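Local coordinates for K Homology domain-containing protein (PDB 1TUA), which is of unknown function but carries two KH-type folds and probably binds RNA, at residues 27-32 against 64-69; 48-53 against 58-63. One frame throughout, in Å; residues are numbered along the deposited sequence.

Interaction 1 (27-32 against 64-69)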
# COMPACT_ATOMS: atom_id res chain seq x y z
N ALA A 27 -14.68 12.27 2.98
CA ALA A 27 -15.47 12.55 4.19
C ALA A 27 -15.23 11.47 5.24
O ALA A 27 -15.10 11.78 6.42
CB ALA A 27 -16.94 12.62 3.85
N GLU A 28 -15.20 10.21 4.81
CA GLU A 28 -14.99 9.10 5.72
C GLU A 28 -13.56 9.13 6.28
O GLU A 28 -13.35 8.84 7.46
CB GLU A 28 -15.24 7.77 5.00
CG GLU A 28 -15.24 6.54 5.90
CD GLU A 28 -16.19 6.66 7.08
OE1 GLU A 28 -17.18 7.43 6.99
OE2 GLU A 28 -15.97 5.97 8.09
N ILE A 29 -12.58 9.49 5.45
CA ILE A 29 -11.21 9.55 5.94
C ILE A 29 -11.13 10.64 7.01
O ILE A 29 -10.54 10.44 8.08
CB ILE A 29 -10.21 9.90 4.82
CG1 ILE A 29 -10.24 8.81 3.75
CG2 ILE A 29 -8.80 9.99 5.40
CD1 ILE A 29 -9.40 9.14 2.52
N MET A 30 -11.75 11.79 6.73
CA MET A 30 -11.76 12.90 7.67
C MET A 30 -12.44 12.49 8.98
O MET A 30 -11.93 12.75 10.07
CB MET A 30 -12.52 14.10 7.06
CG MET A 30 -11.76 14.86 5.97
SD MET A 30 -12.72 16.25 5.24
CE MET A 30 -13.17 15.56 3.77
N ARG A 31 -13.59 11.84 8.86
CA ARG A 31 -14.37 11.39 10.01
C ARG A 31 -13.62 10.47 10.96
O ARG A 31 -13.69 10.63 12.18
CB ARG A 31 -15.64 10.70 9.50
CG ARG A 31 -16.59 10.24 10.57
CD ARG A 31 -17.91 9.82 9.94
NE ARG A 31 -18.45 10.89 9.10
CZ ARG A 31 -18.53 10.84 7.77
NH1 ARG A 31 -18.11 9.76 7.12
NH2 ARG A 31 -19.02 11.87 7.09
N ARG A 32 -12.91 9.50 10.41
CA ARG A 32 -12.18 8.53 11.22
C ARG A 32 -10.85 9.01 11.81
O ARG A 32 -10.38 8.43 12.80
CB ARG A 32 -11.95 7.26 10.39
CG ARG A 32 -13.26 6.56 10.06
CD ARG A 32 -13.08 5.31 9.22
NE ARG A 32 -12.26 4.31 9.89
CZ ARG A 32 -12.08 3.08 9.43
NH1 ARG A 32 -12.67 2.70 8.29
NH2 ARG A 32 -11.29 2.23 10.08
N ALA A 64 -3.09 10.65 5.33
CA ALA A 64 -2.33 10.92 4.10
C ALA A 64 -1.93 9.61 3.40
O ALA A 64 -1.87 9.55 2.17
CB ALA A 64 -1.10 11.74 4.42
N GLU A 65 -1.66 8.57 4.18
CA GLU A 65 -1.28 7.29 3.59
C GLU A 65 -2.46 6.66 2.88
O GLU A 65 -2.30 6.05 1.83
CB GLU A 65 -0.73 6.34 4.66
CG GLU A 65 0.63 6.75 5.19
CD GLU A 65 1.71 6.71 4.12
OE1 GLU A 65 2.21 5.60 3.81
OE2 GLU A 65 2.05 7.77 3.58
N VAL A 66 -3.66 6.82 3.43
CA VAL A 66 -4.85 6.28 2.79
C VAL A 66 -5.01 6.94 1.42
O VAL A 66 -5.26 6.27 0.42
CB VAL A 66 -6.11 6.53 3.63
CG1 VAL A 66 -7.35 6.17 2.83
CG2 VAL A 66 -6.04 5.71 4.91
N VAL A 67 -4.86 8.26 1.38
CA VAL A 67 -4.97 8.99 0.11
C VAL A 67 -3.93 8.49 -0.89
O VAL A 67 -4.24 8.27 -2.06
CB VAL A 67 -4.78 10.50 0.32
CG1 VAL A 67 -4.65 11.21 -1.03
CG2 VAL A 67 -5.97 11.07 1.11
N LYS A 68 -2.70 8.32 -0.44
CA LYS A 68 -1.64 7.85 -1.32
C LYS A 68 -1.96 6.46 -1.84
O LYS A 68 -1.76 6.17 -3.02
CB LYS A 68 -0.30 7.83 -0.58
CG LYS A 68 0.86 7.31 -1.42
CD LYS A 68 2.16 7.29 -0.63
CE LYS A 68 3.32 6.73 -1.47
NZ LYS A 68 4.58 6.59 -0.67
N ALA A 69 -2.47 5.59 -0.97
CA ALA A 69 -2.82 4.23 -1.35
C ALA A 69 -3.92 4.19 -2.43
O ALA A 69 -3.88 3.37 -3.34
CB ALA A 69 -3.26 3.43 -0.12

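Interaction 2 (48-53 against 58-63)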
# COMPACT_ATOMS: atom_id res chain seq x y z
N VAL A 48 -3.82 17.47 3.53
CA VAL A 48 -4.37 16.89 4.75
C VAL A 48 -3.92 17.73 5.95
O VAL A 48 -2.73 17.97 6.12
CB VAL A 48 -3.88 15.43 4.95
CG1 VAL A 48 -4.57 14.82 6.15
CG2 VAL A 48 -4.17 14.61 3.68
N GLU A 49 -4.88 18.17 6.76
CA GLU A 49 -4.59 18.98 7.94
C GLU A 49 -5.36 18.45 9.13
O GLU A 49 -6.40 17.82 8.98
CB GLU A 49 -5.03 20.43 7.74
CG GLU A 49 -4.56 21.13 6.51
CD GLU A 49 -5.20 22.50 6.40
OE1 GLU A 49 -6.44 22.58 6.56
OE2 GLU A 49 -4.48 23.49 6.16
N PRO A 50 -4.87 18.73 10.35
CA PRO A 50 -5.59 18.27 11.54
C PRO A 50 -6.75 19.25 11.76
O PRO A 50 -6.65 20.42 11.39
CB PRO A 50 -4.53 18.36 12.64
CG PRO A 50 -3.72 19.55 12.21
CD PRO A 50 -3.58 19.34 10.71
N GLU A 51 -7.85 18.78 12.34
CA GLU A 51 -8.99 19.67 12.59
C GLU A 51 -8.72 20.55 13.82
O GLU A 51 -9.33 21.61 13.98
CB GLU A 51 -10.28 18.87 12.78
CG GLU A 51 -10.30 17.97 14.01
CD GLU A 51 -11.56 17.13 14.11
OE1 GLU A 51 -12.25 16.93 13.09
OE2 GLU A 51 -11.86 16.64 15.22
N ALA A 52 -7.81 20.09 14.69
CA ALA A 52 -7.43 20.80 15.92
C ALA A 52 -5.95 20.52 16.20
O ALA A 52 -5.43 19.49 15.76
CB ALA A 52 -8.29 20.31 17.09
N GLU A 53 -5.27 21.41 16.93
CA GLU A 53 -3.83 21.22 17.20
C GLU A 53 -3.47 19.94 17.93
O GLU A 53 -2.38 19.38 17.72
CB GLU A 53 -3.24 22.40 17.98
CG GLU A 53 -1.71 22.34 18.04
CD GLU A 53 -1.09 23.42 18.92
OE1 GLU A 53 -1.58 24.56 18.91
OE2 GLU A 53 -0.10 23.11 19.61
N VAL A 58 0.16 10.68 14.07
CA VAL A 58 -0.24 9.41 13.48
C VAL A 58 -1.58 9.51 12.75
O VAL A 58 -1.77 8.88 11.71
CB VAL A 58 -0.30 8.29 14.56
CG1 VAL A 58 -1.38 8.60 15.59
CG2 VAL A 58 -0.56 6.94 13.90
N ASN A 59 -2.51 10.30 13.27
CA ASN A 59 -3.82 10.46 12.63
C ASN A 59 -3.67 11.17 11.30
O ASN A 59 -4.29 10.79 10.31
CB ASN A 59 -4.76 11.27 13.51
CG ASN A 59 -5.37 10.44 14.63
OD1 ASN A 59 -4.70 9.58 15.20
ND2 ASN A 59 -6.64 10.70 14.94
N LEU A 60 -2.84 12.22 11.29
CA LEU A 60 -2.59 13.01 10.09
C LEU A 60 -1.83 12.19 9.05
O LEU A 60 -2.19 12.15 7.87
CB LEU A 60 -1.77 14.25 10.47
CG LEU A 60 -1.58 15.29 9.37
CD1 LEU A 60 -2.90 16.00 9.10
CD2 LEU A 60 -0.52 16.29 9.80
N MET A 61 -0.78 11.51 9.50
CA MET A 61 0.04 10.69 8.63
C MET A 61 -0.74 9.52 8.01
O MET A 61 -0.64 9.28 6.81
CB MET A 61 1.27 10.21 9.41
CG MET A 61 2.22 11.36 9.79
SD MET A 61 3.54 10.94 10.97
CE MET A 61 4.52 9.89 10.01
N LYS A 62 -1.53 8.81 8.80
CA LYS A 62 -2.29 7.69 8.25
C LYS A 62 -3.37 8.17 7.28
O LYS A 62 -3.66 7.50 6.30
CB LYS A 62 -2.91 6.86 9.38
CG LYS A 62 -1.88 6.02 10.13
CD LYS A 62 -2.54 5.10 11.16
CE LYS A 62 -1.54 4.10 11.72
NZ LYS A 62 -1.07 3.12 10.69
N ALA A 63 -3.96 9.33 7.56
CA ALA A 63 -4.97 9.89 6.66
C ALA A 63 -4.30 10.11 5.30
O ALA A 63 -4.88 9.80 4.25
CB ALA A 63 -5.49 11.22 7.22

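Interaction 1 (27-32 against 64-69)
I29 and V66 join two helices of the N-terminal KH domain. The order of helices and strands is that of the type I KH fold, in which helices pack on one face of a three-stranded antiparallel sheet. Helix 24-33 and helix 57-72 lie side by side on that face. Between segments 27-32 and 64-69 the nearest CA atoms are those of I29 and V66, 7.8 Å apart. Both side chains start toward the opposite helix and meet tip to tip. In I29 the CG1 branch stands anti to the carbonyl carbon (chi1 -61°), and the chain then runs on extended (chi2 173°). This carries I29 CD1 to within 3.6 Å of V66 CG1. The carbon behind it, I29 CG1, is 4.0 Å from the same methyl V66 CG1. No hydrogen bond links the two segments, and the touching side chains are all apolar and buried. I37 of strand 35-40 also packs on I29, and V8 of strand 6-9 on V67, so I29 and V67 also rest on the sheet. F80 touches I29 and L83 touches V66; both come from the chain beyond helix 57-72. V67 crosses I29 at about a right angle, and its CG2 is 4.2 Å from I29 CD1.

Interaction 2 (48-53 against 58-63)
L60 is the main point where helix 57-72 touches the end of strand 45-50. The strand and the helix are the last two elements of a type I KH fold. The axes of strand 48-50 and helix 58-63 run nearly antiparallel, at 162°, and come within 8.3 Å. A short connection turns the chain back between them. The side chain of L60 leaves the helix toward the strand with CG anti to the backbone N (chi1 -172°). Together with chi2 of 71°, this brings L60 CD1 over a face of the E49-P50 peptide, 3.5 Å from E49 C and 3.6 Å from P50 N. The same methyl, L60 CD1, lies 3.8 Å from P50 CD at the proline ring. On the V48 side, L60 CD1 is 3.6 Å from V48 CG1, and the two side chains slide past each other in opposite directions. I6 and T35, from the strands flanking 45-50, also touch L60. One turn further along the helix, A63 points toward the strand. Its CB meets V48 CG1 at 3.9 Å, so this one valine methyl bridges L60 and A63. E49 points away from the helix, and its OE2 forms a salt bridge with R5. One leucine methyl packs on a peptide face, and the other contacts are carbon to carbon. What the two segments give each other is apolar packing, with no hydrogen bond across it.

Both interactions use helix 57-72 and lie on the helical side of the same KH sheet, with centres about 9 Å apart. Interaction 1 is helix to helix, and every residue that touches is buried. Interaction 2 is strand to helix. Its centre lies farther from the centre of the chain, about 19 Å against 13 Å, and E49 and P50 are partly exposed. It also buries more surface, 189 Å² against 120 Å². Both are apolar, but interaction 1 joins side chains only, while interaction 2 also packs a methyl on main-chain atoms. The two meet where I29 CG2 lies 4.0 Å from A63 CB, making one continuous core from helix 24-33 to strand 45-50.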